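Local coordinates for Trm112p-like protein (Encephalitozoon cuniculi, PDB 3Q87) that probably activates methyltransferases that act in translation, here as the zinc-binding partner of the Mtq2 enzyme that methylates termination factor eRF1, at residues L9-R13 with T118-E123; L22-E28 with I93-S99; G49-K54 with I73-V77; I39-H43 with P80-E84; T18-L22 with L100-M104. All coordinates share one frame; numbering follows the deposited sequence.

From the N terminus the five contacts nest one inside another, and none cross. Contact 1 closes the outermost loop, bringing residues 9-13, just ahead of the first strand, against residues 118-123 near the C terminus. Contact 5 comes next, pairing strand 20-24 with strand 98-102 beside the same zinc ion. Contact 2 continues that pairing round a corner into strands 26-29 and 93-96, and shares Leu22 with contact 5. Inside lie the helices: contact 4 fastens the start of helix 42-59 to the loop before helix 84-91, and contact 3, innermost, packs helix 42-59 on helix 70-78. A salt bridge from Glu51 to Lys19 joins contacts 3 and 5.

Contact 1. Residues L9-R13 with T118-E123. With ZN (zinc ion), chain C.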
# COMPACT_ATOMS: atom_id res chain seq x y z
N LEU A 9 -0.17 -8.06 1.32
CA LEU A 9 -1.59 -8.06 1.62
C LEU A 9 -1.89 -9.07 2.71
O LEU A 9 -1.18 -10.04 2.85
CB LEU A 9 -2.40 -8.37 0.37
CG LEU A 9 -2.57 -7.30 -0.72
CD1 LEU A 9 -3.00 -7.93 -2.03
CD2 LEU A 9 -3.58 -6.26 -0.28
N LYS A 10 -2.95 -8.83 3.47
CA LYS A 10 -3.39 -9.81 4.45
C LYS A 10 -4.91 -9.80 4.57
O LYS A 10 -5.56 -8.83 4.17
CB LYS A 10 -2.76 -9.53 5.81
CG LYS A 10 -3.31 -8.28 6.52
CD LYS A 10 -2.69 -8.13 7.91
CE LYS A 10 -3.33 -7.00 8.71
NZ LYS A 10 -4.66 -7.38 9.23
N CYS A 11 -5.46 -10.87 5.12
CA CYS A 11 -6.89 -10.92 5.38
C CYS A 11 -7.23 -9.88 6.42
O CYS A 11 -6.54 -9.75 7.44
CB CYS A 11 -7.31 -12.30 5.88
SG CYS A 11 -9.02 -12.33 6.41
N LYS A 12 -8.28 -9.13 6.17
CA LYS A 12 -8.58 -8.00 7.04
C LYS A 12 -9.43 -8.43 8.23
O LYS A 12 -9.72 -7.62 9.12
CB LYS A 12 -9.27 -6.90 6.25
CG LYS A 12 -10.71 -7.22 5.88
CD LYS A 12 -11.38 -6.04 5.22
CE LYS A 12 -12.76 -6.43 4.69
NZ LYS A 12 -13.38 -5.26 4.00
N ARG A 13 -9.83 -9.70 8.25
CA ARG A 13 -10.70 -10.21 9.31
C ARG A 13 -9.91 -11.07 10.31
O ARG A 13 -10.04 -10.90 11.53
CB ARG A 13 -11.82 -11.05 8.69
CG ARG A 13 -12.47 -11.98 9.70
CD ARG A 13 -13.22 -13.09 8.98
NE ARG A 13 -14.51 -12.61 8.53
CZ ARG A 13 -15.15 -13.05 7.45
NH1 ARG A 13 -14.63 -14.00 6.69
NH2 ARG A 13 -16.33 -12.52 7.15
N THR A 118 -10.47 -4.74 -1.54
CA THR A 118 -10.53 -5.30 -0.20
C THR A 118 -11.67 -4.73 0.65
O THR A 118 -11.79 -5.04 1.83
CB THR A 118 -9.19 -5.13 0.56
OG1 THR A 118 -9.05 -3.76 1.01
CG2 THR A 118 -7.99 -5.54 -0.34
N VAL A 119 -12.48 -3.89 0.04
CA VAL A 119 -13.57 -3.25 0.77
C VAL A 119 -14.85 -4.02 0.51
O VAL A 119 -15.49 -4.46 1.44
CB VAL A 119 -13.77 -1.76 0.36
CG1 VAL A 119 -14.92 -1.13 1.16
CG2 VAL A 119 -12.48 -0.98 0.57
N ASP A 120 -15.19 -4.20 -0.76
CA ASP A 120 -16.38 -4.95 -1.13
C ASP A 120 -16.02 -6.42 -1.34
O ASP A 120 -15.69 -6.86 -2.44
CB ASP A 120 -17.04 -4.36 -2.38
CG ASP A 120 -17.55 -2.94 -2.15
OD1 ASP A 120 -17.95 -2.62 -1.01
OD2 ASP A 120 -17.55 -2.14 -3.11
N THR A 121 -16.05 -7.17 -0.25
CA THR A 121 -15.56 -8.53 -0.24
C THR A 121 -16.67 -9.56 -0.50
O THR A 121 -17.85 -9.24 -0.49
CB THR A 121 -14.89 -8.85 1.09
OG1 THR A 121 -15.79 -8.53 2.16
CG2 THR A 121 -13.62 -8.05 1.23
N VAL A 122 -16.26 -10.80 -0.72
CA VAL A 122 -17.17 -11.92 -0.90
C VAL A 122 -16.82 -12.98 0.15
O VAL A 122 -15.67 -13.14 0.51
CB VAL A 122 -16.99 -12.54 -2.31
CG1 VAL A 122 -18.06 -13.57 -2.57
CG2 VAL A 122 -17.04 -11.47 -3.37
N GLU A 123 -17.83 -13.70 0.63
CA GLU A 123 -17.61 -14.85 1.49
C GLU A 123 -17.64 -16.14 0.68
O GLU A 123 -18.42 -16.26 -0.26
CB GLU A 123 -18.70 -14.93 2.56
CG GLU A 123 -18.80 -13.72 3.45
CD GLU A 123 -17.56 -13.52 4.29
OE1 GLU A 123 -16.81 -14.50 4.50
OE2 GLU A 123 -17.32 -12.37 4.73
ZN ZN C . -9.23 -14.62 6.94
O HOH W 1 -16.13 -6.47 3.67
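Next to the four-cysteine zinc site, Lys12 and Arg13 of the first CxxC motif reach across to the C-terminal tail and take hold of Thr118, Val119 and Glu123. Cys11 SG binds zinc at 2.4 Å and also accepts the backbone N-H of Arg13, the bond expected of a zinc knuckle; Cys14, Cys102 and Cys105 complete the site. Lys12 leaves the knuckle with CG between its backbone N and carbonyl carbon (chi1 73°) and then runs fully extended, which carries NZ to the loop at 118-121. There NZ gives a 2.7 Å hydrogen bond to Thr118 O, lying in the plane of that carbonyl, and a weak one to Val119 O. A water takes a further hydrogen bond from Lys12 NZ at 3.0 Å, passes one on to Val119 O and lies 2.6 Å from Thr121 OG1. Thr121 CG2 meets Lys12 CE tip to tip at 3.9 Å.

Arg13 grips the carboxylate of Glu123 end-on, the two planes 32° apart. Arg13 NH1 donates to Glu123 OE1 at 3.1 Å, meeting the syn lone pair of that oxygen, whereas Arg13 NH2, 2.6 Å from Glu123 OE2, comes from above the carboxylate plane. Thr118 OG1 bonds to Arg67 O and Ser73 OG of the methyltransferase chain, and Asp120 forms a salt bridge with Arg67 of that chain.

The knuckle is thus tied to the tail by one salt bridge and by hydrogen bonds from an ammonium to main-chain carbonyls. The Arg13 guanidinium, beside Cys105, would probably also help to balance the negative charge of the zinc-thiolate cluster.

Contact 2. Residues L22-E28 with I93-S99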
# COMPACT_ATOMS: atom_id res chain seq x y z
N LEU A 22 -4.47 -17.21 -4.68
CA LEU A 22 -4.82 -16.52 -5.91
C LEU A 22 -5.62 -17.41 -6.85
O LEU A 22 -5.25 -18.55 -7.11
CB LEU A 22 -3.53 -16.07 -6.61
CG LEU A 22 -3.51 -15.06 -7.77
CD1 LEU A 22 -3.25 -15.76 -9.07
CD2 LEU A 22 -4.78 -14.19 -7.88
N GLU A 23 -6.74 -16.87 -7.33
CA GLU A 23 -7.43 -17.44 -8.48
C GLU A 23 -7.36 -16.43 -9.62
O GLU A 23 -7.70 -15.26 -9.45
CB GLU A 23 -8.88 -17.77 -8.16
CG GLU A 23 -9.76 -17.80 -9.38
CD GLU A 23 -10.76 -18.93 -9.35
OE1 GLU A 23 -11.95 -18.70 -9.66
OE2 GLU A 23 -10.34 -20.06 -9.01
N CYS A 24 -6.92 -16.89 -10.78
CA CYS A 24 -6.63 -16.00 -11.89
C CYS A 24 -7.53 -16.26 -13.09
O CYS A 24 -7.41 -17.28 -13.75
CB CYS A 24 -5.17 -16.17 -12.28
SG CYS A 24 -4.61 -15.05 -13.57
N GLU A 25 -8.45 -15.33 -13.36
CA GLU A 25 -9.23 -15.43 -14.59
C GLU A 25 -8.38 -14.98 -15.78
O GLU A 25 -8.22 -15.71 -16.76
CB GLU A 25 -10.52 -14.63 -14.52
CG GLU A 25 -11.52 -14.99 -15.62
CD GLU A 25 -11.81 -16.49 -15.67
OE1 GLU A 25 -12.37 -17.03 -14.69
OE2 GLU A 25 -11.48 -17.13 -16.70
N LYS A 26 -7.81 -13.78 -15.71
CA LYS A 26 -6.87 -13.40 -16.76
C LYS A 26 -5.69 -12.57 -16.28
O LYS A 26 -5.81 -11.73 -15.39
CB LYS A 26 -7.59 -12.74 -17.94
CG LYS A 26 -8.20 -11.40 -17.66
CD LYS A 26 -8.39 -10.63 -18.96
CE LYS A 26 -7.07 -10.42 -19.70
NZ LYS A 26 -7.13 -9.25 -20.64
N ALA A 27 -4.54 -12.83 -16.90
CA ALA A 27 -3.28 -12.21 -16.54
C ALA A 27 -2.51 -11.82 -17.80
O ALA A 27 -2.58 -12.51 -18.81
CB ALA A 27 -2.44 -13.17 -15.72
N GLU A 28 -1.78 -10.71 -17.72
CA GLU A 28 -0.97 -10.23 -18.84
C GLU A 28 0.49 -10.14 -18.42
O GLU A 28 0.80 -10.00 -17.23
CB GLU A 28 -1.47 -8.87 -19.32
CG GLU A 28 -2.89 -8.91 -19.89
CD GLU A 28 -3.42 -7.54 -20.29
OE1 GLU A 28 -2.94 -6.52 -19.74
OE2 GLU A 28 -4.32 -7.48 -21.16
N ILE A 93 4.40 -10.09 -14.07
CA ILE A 93 3.05 -10.53 -14.39
C ILE A 93 2.04 -9.64 -13.71
O ILE A 93 2.24 -9.24 -12.56
CB ILE A 93 2.80 -11.96 -13.90
CG1 ILE A 93 3.80 -12.94 -14.52
CG2 ILE A 93 1.37 -12.38 -14.22
CD1 ILE A 93 3.67 -14.36 -14.00
N ASP A 94 0.94 -9.37 -14.39
CA ASP A 94 -0.14 -8.60 -13.80
C ASP A 94 -1.47 -9.33 -13.94
O ASP A 94 -1.95 -9.59 -15.05
CB ASP A 94 -0.24 -7.23 -14.48
CG ASP A 94 -1.34 -6.37 -13.90
OD1 ASP A 94 -1.33 -6.17 -12.66
OD2 ASP A 94 -2.20 -5.90 -14.67
N VAL A 95 -2.07 -9.68 -12.80
CA VAL A 95 -3.38 -10.29 -12.81
C VAL A 95 -4.39 -9.17 -12.99
O VAL A 95 -4.49 -8.29 -12.14
CB VAL A 95 -3.68 -11.06 -11.50
CG1 VAL A 95 -5.07 -11.68 -11.54
CG2 VAL A 95 -2.64 -12.13 -11.26
N VAL A 96 -5.13 -9.19 -14.10
CA VAL A 96 -6.11 -8.15 -14.31
C VAL A 96 -7.47 -8.58 -13.76
O VAL A 96 -8.21 -7.77 -13.22
CB VAL A 96 -6.22 -7.71 -15.81
CG1 VAL A 96 -4.83 -7.62 -16.45
CG2 VAL A 96 -7.06 -8.66 -16.57
N GLU A 97 -7.77 -9.87 -13.86
CA GLU A 97 -9.04 -10.41 -13.39
C GLU A 97 -8.81 -11.68 -12.57
O GLU A 97 -8.11 -12.58 -13.01
CB GLU A 97 -9.97 -10.71 -14.56
CG GLU A 97 -10.27 -9.50 -15.45
CD GLU A 97 -11.21 -8.49 -14.80
OE1 GLU A 97 -12.05 -8.89 -13.97
OE2 GLU A 97 -11.10 -7.29 -15.14
N GLY A 98 -9.39 -11.73 -11.38
CA GLY A 98 -9.21 -12.89 -10.52
C GLY A 98 -9.67 -12.64 -9.10
O GLY A 98 -10.55 -11.82 -8.86
N SER A 99 -9.04 -13.33 -8.16
CA SER A 99 -9.46 -13.28 -6.76
C SER A 99 -8.34 -13.68 -5.81
O SER A 99 -7.45 -14.46 -6.17
CB SER A 99 -10.64 -14.22 -6.53
OG SER A 99 -11.86 -13.58 -6.86
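Lys26 O is gripped by two backbone donors, Val96 N at 2.9 Å and Glu97 N at 3.1 Å, both lying in its carbonyl plane. Two residues facing one make this a classic beta bulge, and a second lies beside it: Glu97 O accepts Lys26 N at 3.0 Å and, weakly, Glu25 N. The paired bulges sit where both segments turn a corner, at Glu25 and at Glu97, so that the antiparallel pairing of Glu23 with Ser99 passes from the four-strand sheet into the two-strand sheet of 26-29 and 93-96. Beyond the corner, Glu28 and Asp94 form a regular hydrogen-bonded pair.

On the face that carries Cys24, Ala27 and Val95, Cys24 SG rests on Val95 CG1 at 4.0 Å. Leu22 CD1 touches Val95 CG2, and Ala27 CB touches Ile93 CG2. Ile111 of the next strand packs on Leu22 and Val95. Polar ends on the other face find partners outside the pair: Asp94 at the N terminus of Met1 and at Ser114, Glu97 at Gly113 N. Lys26 bends at chi3 (-59°), turning NZ to a weak salt bridge with Glu28 OE2, while its stem lies beside Glu97 and points the same way, Lys26 CG 3.6 Å from Glu97 CG.

Contact 3. Residues G49-K54 with I73-V77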
# COMPACT_ATOMS: atom_id res chain seq x y z
N GLY A 49 9.76 -23.59 2.38
CA GLY A 49 10.36 -23.99 1.13
C GLY A 49 9.66 -23.40 -0.08
O GLY A 49 9.41 -24.09 -1.06
N GLY A 50 9.33 -22.11 0.02
CA GLY A 50 8.80 -21.36 -1.11
C GLY A 50 7.33 -21.63 -1.35
O GLY A 50 6.86 -21.60 -2.48
N GLU A 51 6.61 -21.88 -0.27
CA GLU A 51 5.19 -22.18 -0.35
C GLU A 51 4.40 -21.15 -1.17
O GLU A 51 3.62 -21.53 -2.04
CB GLU A 51 4.58 -22.33 1.04
CG GLU A 51 3.07 -22.53 1.00
CD GLU A 51 2.46 -22.63 2.37
OE1 GLU A 51 1.25 -22.95 2.45
OE2 GLU A 51 3.17 -22.37 3.37
N ARG A 52 4.59 -19.87 -0.88
CA ARG A 52 3.83 -18.84 -1.58
C ARG A 52 4.10 -18.89 -3.09
O ARG A 52 3.18 -18.71 -3.90
CB ARG A 52 4.09 -17.43 -1.00
CG ARG A 52 3.51 -17.25 0.39
CD ARG A 52 3.34 -15.78 0.77
NE ARG A 52 2.47 -15.64 1.93
CZ ARG A 52 2.87 -15.67 3.20
NH1 ARG A 52 4.15 -15.84 3.51
NH2 ARG A 52 1.99 -15.52 4.18
N LEU A 53 5.35 -19.15 -3.46
CA LEU A 53 5.73 -19.26 -4.87
C LEU A 53 5.09 -20.46 -5.56
O LEU A 53 4.61 -20.36 -6.68
CB LEU A 53 7.25 -19.37 -5.00
CG LEU A 53 8.05 -18.15 -4.54
CD1 LEU A 53 9.52 -18.39 -4.75
CD2 LEU A 53 7.59 -16.92 -5.30
N LYS A 54 5.11 -21.60 -4.88
CA LYS A 54 4.43 -22.80 -5.35
C LYS A 54 2.94 -22.55 -5.53
O LYS A 54 2.34 -22.96 -6.51
CB LYS A 54 4.64 -23.95 -4.37
CG LYS A 54 6.06 -24.46 -4.29
CD LYS A 54 6.18 -25.57 -3.25
CE LYS A 54 7.58 -26.18 -3.25
NZ LYS A 54 7.89 -26.90 -1.98
N ILE A 73 12.59 -22.22 -8.01
CA ILE A 73 12.07 -21.98 -6.68
C ILE A 73 13.00 -22.51 -5.59
O ILE A 73 13.30 -21.80 -4.62
CB ILE A 73 10.69 -22.62 -6.50
CG1 ILE A 73 9.68 -21.97 -7.46
CG2 ILE A 73 10.22 -22.51 -5.06
CD1 ILE A 73 8.27 -22.48 -7.28
N SER A 74 13.44 -23.75 -5.74
CA SER A 74 14.34 -24.37 -4.77
C SER A 74 15.64 -23.59 -4.68
O SER A 74 16.12 -23.29 -3.59
CB SER A 74 14.63 -25.82 -5.17
OG SER A 74 15.14 -25.89 -6.49
N SER A 75 16.19 -23.23 -5.83
CA SER A 75 17.42 -22.46 -5.85
C SER A 75 17.25 -21.09 -5.19
O SER A 75 18.15 -20.62 -4.50
CB SER A 75 17.97 -22.33 -7.28
OG SER A 75 17.09 -21.60 -8.11
N PHE A 76 16.10 -20.45 -5.39
CA PHE A 76 15.84 -19.16 -4.73
C PHE A 76 15.80 -19.33 -3.22
O PHE A 76 16.31 -18.50 -2.47
CB PHE A 76 14.54 -18.52 -5.22
CG PHE A 76 14.08 -17.37 -4.35
CD1 PHE A 76 14.58 -16.10 -4.54
CD2 PHE A 76 13.17 -17.58 -3.33
CE1 PHE A 76 14.17 -15.04 -3.74
CE2 PHE A 76 12.74 -16.54 -2.53
CZ PHE A 76 13.25 -15.26 -2.74
N VAL A 77 15.17 -20.42 -2.78
CA VAL A 77 15.17 -20.75 -1.36
C VAL A 77 16.60 -20.96 -0.85
O VAL A 77 16.93 -20.57 0.27
CB VAL A 77 14.31 -22.00 -1.09
CG1 VAL A 77 14.21 -22.26 0.40
CG2 VAL A 77 12.92 -21.84 -1.70
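Two helices, 42-59 and 70-78, whose segments cross at 135°, meet here through Leu53 and Ile73, with Gly49 and Gly50 taking the tip of Val77. The segment axes come within 9.5 Å. No hydrogen bond crosses between them; the interface is made of apolar side chains, one ring and glycine backbone.

Ile73 is the centre of it. Its CD1 lies 4.0 Å from Leu53 CB, and Ile73 CD1 is also 4.1 Å from Lys54 N. The leucine and isoleucine side chains slide past each other in opposite directions. Ile73 CG2, the other branch, sits near the carbonyl oxygens of Gly49 and Gly50 and close to Leu53 CD1. The helical part of the protein, away from the zinc, is built from these two helices and 84-91: Ile86 and Leu90 of the third helix pack on Leu53, and Ile86 also touches Phe76.

Leu53 keeps CG anti to its carbonyl carbon (chi1 -64°), and with chi2 at -179° the two torsions together put CD1 toward the Phe76 ring. Leu53 CD1 stands 4.0 Å from Phe76 CD2, the two side chains meeting at about a right angle. At the other end of the contact Val77 CG2 lies 4.0 Å from both Gly49 C and Gly50 N. Both glycines have positive phi, and with no CB on Gly50 to stand in the way the methyl group rests directly on main chain. Lys54 runs along the rim, its CG 4.2 Å from Ile73 CD1, while its NZ turns back along its own helix to make a weak hydrogen bond with Gly49 O.

Contact 4. Residues I39-H43 with P80-E84; sequences IFNKH and PGDDE
Lys42 extends from its helix start to Pro80 and Asp83. CB points toward the 80-84 loop, with CG set anti to the carbonyl carbon (chi1 -74°), and CG stands 3.4 Å above one face of the Phe40 ring, offset toward the rim. The fully extended stem then carries CD toward Pro80 O and brings Lys42 CE between two polar groups, 3.5 Å from Pro80 O and 3.6 Å from Asp83 CG. At the tip NZ donates to Pro80 O at 2.9 Å, from 44° above the carbonyl plane, and makes a weak bond to Asp83 OD1 within a salt bridge of 3.0 Å. Lysine and aspartate side chains cross at about a right angle.

Pro80 O and Asp83 OD1 are both acceptors and sit close together; the ammonium group probably offsets their repulsion. The other carboxylate oxygen, Asp83 OD2, lies at the edge of the Phe40 ring and in its plane, 3.6 Å from Phe40 CE1, where the ring hydrogens carry a partial positive charge. Ring and carboxylate planes are 52° apart. Phe76 touches both Phe40 and Asp83, and Ile86 and Leu90 of helix 84-91 also pack on Phe40, so the ring is part of the helical core.

Asp83 occupies the N-cap position of helix 84-91, yet its side chain makes no capping bond. Asp83 OD1 is paired with Lys42, while OD2 has a long, weak ion pair with Lys87. The result is a salt bridge that joins the start of helix 42-59 to the loop between helices 70-78 and 84-91.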
# COMPACT_ATOMS: atom_id res chain seq x y z
N ILE A 39 11.64 -3.94 -5.12
CA ILE A 39 11.93 -4.54 -3.84
C ILE A 39 10.74 -5.38 -3.40
O ILE A 39 9.59 -4.94 -3.48
CB ILE A 39 12.20 -3.44 -2.82
CG1 ILE A 39 13.30 -2.52 -3.35
CG2 ILE A 39 12.59 -4.02 -1.48
CD1 ILE A 39 13.63 -1.41 -2.42
N PHE A 40 11.01 -6.62 -2.96
CA PHE A 40 9.95 -7.46 -2.39
C PHE A 40 10.33 -8.10 -1.04
O PHE A 40 11.49 -8.08 -0.63
CB PHE A 40 9.47 -8.52 -3.39
CG PHE A 40 10.47 -9.61 -3.68
CD1 PHE A 40 11.60 -9.36 -4.46
CD2 PHE A 40 10.25 -10.91 -3.22
CE1 PHE A 40 12.52 -10.37 -4.75
CE2 PHE A 40 11.17 -11.93 -3.51
CZ PHE A 40 12.30 -11.66 -4.27
N ASN A 41 9.33 -8.63 -0.35
CA ASN A 41 9.51 -9.24 0.96
C ASN A 41 9.93 -10.69 0.82
O ASN A 41 9.10 -11.62 0.91
CB ASN A 41 8.21 -9.11 1.76
CG ASN A 41 7.69 -7.69 1.76
OD1 ASN A 41 8.20 -6.84 2.48
ND2 ASN A 41 6.70 -7.42 0.91
N LYS A 42 11.22 -10.88 0.59
CA LYS A 42 11.78 -12.18 0.26
C LYS A 42 11.34 -13.29 1.22
O LYS A 42 10.93 -14.35 0.77
CB LYS A 42 13.30 -12.09 0.16
CG LYS A 42 13.76 -11.40 -1.11
CD LYS A 42 15.26 -11.21 -1.16
CE LYS A 42 15.68 -10.83 -2.57
NZ LYS A 42 17.15 -10.89 -2.76
N HIS A 43 11.41 -13.03 2.52
CA HIS A 43 11.03 -14.03 3.50
C HIS A 43 9.61 -14.59 3.30
O HIS A 43 9.33 -15.75 3.63
CB HIS A 43 11.19 -13.49 4.92
CG HIS A 43 10.13 -12.50 5.30
ND1 HIS A 43 9.10 -12.82 6.17
CD2 HIS A 43 9.93 -11.21 4.95
CE1 HIS A 43 8.32 -11.77 6.33
NE2 HIS A 43 8.80 -10.78 5.60
N PRO A 80 18.71 -16.82 -1.89
CA PRO A 80 17.70 -15.77 -2.09
C PRO A 80 18.28 -14.55 -2.78
O PRO A 80 17.54 -13.75 -3.35
CB PRO A 80 17.28 -15.42 -0.66
CG PRO A 80 17.69 -16.59 0.18
CD PRO A 80 18.94 -17.11 -0.47
N GLY A 81 19.61 -14.43 -2.74
CA GLY A 81 20.31 -13.34 -3.40
C GLY A 81 20.17 -13.41 -4.91
O GLY A 81 20.28 -12.39 -5.59
N ASP A 82 19.94 -14.61 -5.43
CA ASP A 82 19.75 -14.80 -6.87
C ASP A 82 18.27 -14.85 -7.20
O ASP A 82 17.67 -15.92 -7.34
CB ASP A 82 20.45 -16.07 -7.36
CG ASP A 82 21.93 -15.85 -7.65
OD1 ASP A 82 22.39 -14.68 -7.59
OD2 ASP A 82 22.63 -16.84 -7.94
N ASP A 83 17.68 -13.67 -7.34
CA ASP A 83 16.24 -13.57 -7.50
C ASP A 83 15.89 -12.91 -8.82
O ASP A 83 14.83 -12.30 -8.94
CB ASP A 83 15.64 -12.78 -6.34
CG ASP A 83 16.44 -11.53 -6.01
OD1 ASP A 83 17.62 -11.66 -5.61
OD2 ASP A 83 15.89 -10.42 -6.14
N GLU A 84 16.77 -13.02 -9.80
CA GLU A 84 16.49 -12.47 -11.12
C GLU A 84 15.24 -13.11 -11.71
O GLU A 84 14.40 -12.43 -12.29
CB GLU A 84 17.69 -12.66 -12.06
CG GLU A 84 19.05 -12.30 -11.44
CD GLU A 84 19.53 -13.32 -10.41
OE1 GLU A 84 19.42 -14.54 -10.67
OE2 GLU A 84 20.04 -12.90 -9.35

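Contact 5. Residues T18-L22 with L100-M104; sequences TKLIL and LRCDM. With ZN (zinc ion), chain C.
Asp103 OD1 receives the backbone N-H of Lys19 from well above its carboxylate plane, 58° out of it, at a distance of 3.1 Å. The same residue also donates through its main chain, Asp103 N bonding to Lys19 O at 2.9 Å. The carboxylate group thus stands in for a strand partner where strands 20-24 and 98-102 run out beside the zinc site. It owes this position to chi1 of 68°, which sets CG between the backbone N and carbonyl carbon and folds it over Lys19. Lys19 NZ turns away to a salt bridge with Glu51.

Further along, Ile21 and Arg101 form a regular antiparallel hydrogen-bonded pair. Their side chains lie side by side on the outer face, Ile21 CB over one face of the guanidinium. The other face is apolar: Leu22 CD2 meets Leu100 CD2 at 3.7 Å, and Leu20 CD2 lies 4.0 Å from Cys102 CB, with Leu9 packing on both Leu20 and Leu100.

Cys102 SG binds zinc at 2.3 Å together with Cys11, Cys14 and Cys105. A weak bond from Met104 N reaches the same sulfur, as in a zinc knuckle, and Thr18 OG1 comes within 3.2 Å of it. Thr18 CG2 is pressed tightly against Met104 CG. The weak N-H donor would probably draw off a little of the thiolate's charge, while Leu20 against Cys102 CB and the two Lys19-Asp103 bonds fix the strand end that presents it to the metal.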
# COMPACT_ATOMS: atom_id res chain seq x y z
N THR A 18 -2.42 -15.28 7.58
CA THR A 18 -2.94 -16.46 6.93
C THR A 18 -2.40 -16.40 5.50
O THR A 18 -1.73 -15.44 5.14
CB THR A 18 -4.46 -16.42 6.86
OG1 THR A 18 -4.86 -15.30 6.08
CG2 THR A 18 -5.08 -16.28 8.26
N LYS A 19 -2.70 -17.40 4.69
CA LYS A 19 -2.25 -17.41 3.30
C LYS A 19 -3.37 -16.94 2.38
O LYS A 19 -4.48 -17.47 2.45
CB LYS A 19 -1.85 -18.83 2.89
CG LYS A 19 -0.75 -19.43 3.72
CD LYS A 19 -0.72 -20.94 3.53
CE LYS A 19 -0.03 -21.66 4.69
NZ LYS A 19 -0.16 -23.14 4.56
N LEU A 20 -3.09 -15.96 1.54
CA LEU A 20 -4.08 -15.54 0.54
C LEU A 20 -3.83 -16.33 -0.73
O LEU A 20 -2.74 -16.28 -1.28
CB LEU A 20 -3.97 -14.03 0.26
CG LEU A 20 -4.16 -13.13 1.50
CD1 LEU A 20 -4.14 -11.64 1.13
CD2 LEU A 20 -5.43 -13.52 2.25
N ILE A 21 -4.84 -17.06 -1.19
CA ILE A 21 -4.68 -17.90 -2.38
C ILE A 21 -5.26 -17.22 -3.61
O ILE A 21 -6.38 -16.73 -3.60
CB ILE A 21 -5.34 -19.29 -2.21
CG1 ILE A 21 -4.86 -19.95 -0.91
CG2 ILE A 21 -5.02 -20.19 -3.40
CD1 ILE A 21 -3.35 -20.07 -0.81
N LEU A 22 -4.47 -17.21 -4.68
CA LEU A 22 -4.82 -16.52 -5.91
C LEU A 22 -5.62 -17.41 -6.85
O LEU A 22 -5.25 -18.55 -7.11
CB LEU A 22 -3.53 -16.07 -6.61
CG LEU A 22 -3.51 -15.06 -7.77
CD1 LEU A 22 -3.25 -15.76 -9.07
CD2 LEU A 22 -4.78 -14.19 -7.88
N LEU A 100 -8.41 -13.17 -4.59
CA LEU A 100 -7.55 -13.61 -3.51
C LEU A 100 -8.44 -14.15 -2.39
O LEU A 100 -9.37 -13.47 -1.97
CB LEU A 100 -6.71 -12.45 -2.99
CG LEU A 100 -5.72 -11.83 -3.97
CD1 LEU A 100 -5.06 -10.61 -3.35
CD2 LEU A 100 -4.67 -12.86 -4.43
N ARG A 101 -8.15 -15.35 -1.90
CA ARG A 101 -8.97 -15.98 -0.87
C ARG A 101 -8.14 -16.32 0.38
O ARG A 101 -7.14 -17.00 0.29
CB ARG A 101 -9.64 -17.25 -1.41
CG ARG A 101 -10.41 -18.06 -0.34
CD ARG A 101 -11.16 -19.26 -0.91
NE ARG A 101 -10.34 -20.05 -1.82
CZ ARG A 101 -9.43 -20.94 -1.43
NH1 ARG A 101 -9.20 -21.14 -0.14
NH2 ARG A 101 -8.75 -21.63 -2.34
N CYS A 102 -8.58 -15.84 1.55
CA CYS A 102 -7.95 -16.20 2.81
C CYS A 102 -8.16 -17.68 3.07
O CYS A 102 -9.28 -18.14 3.10
CB CYS A 102 -8.56 -15.42 3.96
SG CYS A 102 -7.94 -15.97 5.61
N ASP A 103 -7.08 -18.43 3.28
CA ASP A 103 -7.20 -19.87 3.46
C ASP A 103 -7.83 -20.25 4.79
O ASP A 103 -8.26 -21.38 4.96
CB ASP A 103 -5.84 -20.57 3.29
CG ASP A 103 -4.85 -20.23 4.40
OD1 ASP A 103 -5.11 -19.30 5.18
OD2 ASP A 103 -3.80 -20.90 4.50
N MET A 104 -7.89 -19.31 5.74
CA MET A 104 -8.45 -19.63 7.05
C MET A 104 -9.94 -19.31 7.19
O MET A 104 -10.70 -20.13 7.72
CB MET A 104 -7.66 -18.96 8.18
CG MET A 104 -6.22 -19.46 8.31
SD MET A 104 -6.11 -21.17 8.89
CE MET A 104 -7.03 -21.02 10.43
ZN ZN C . -9.23 -14.62 6.94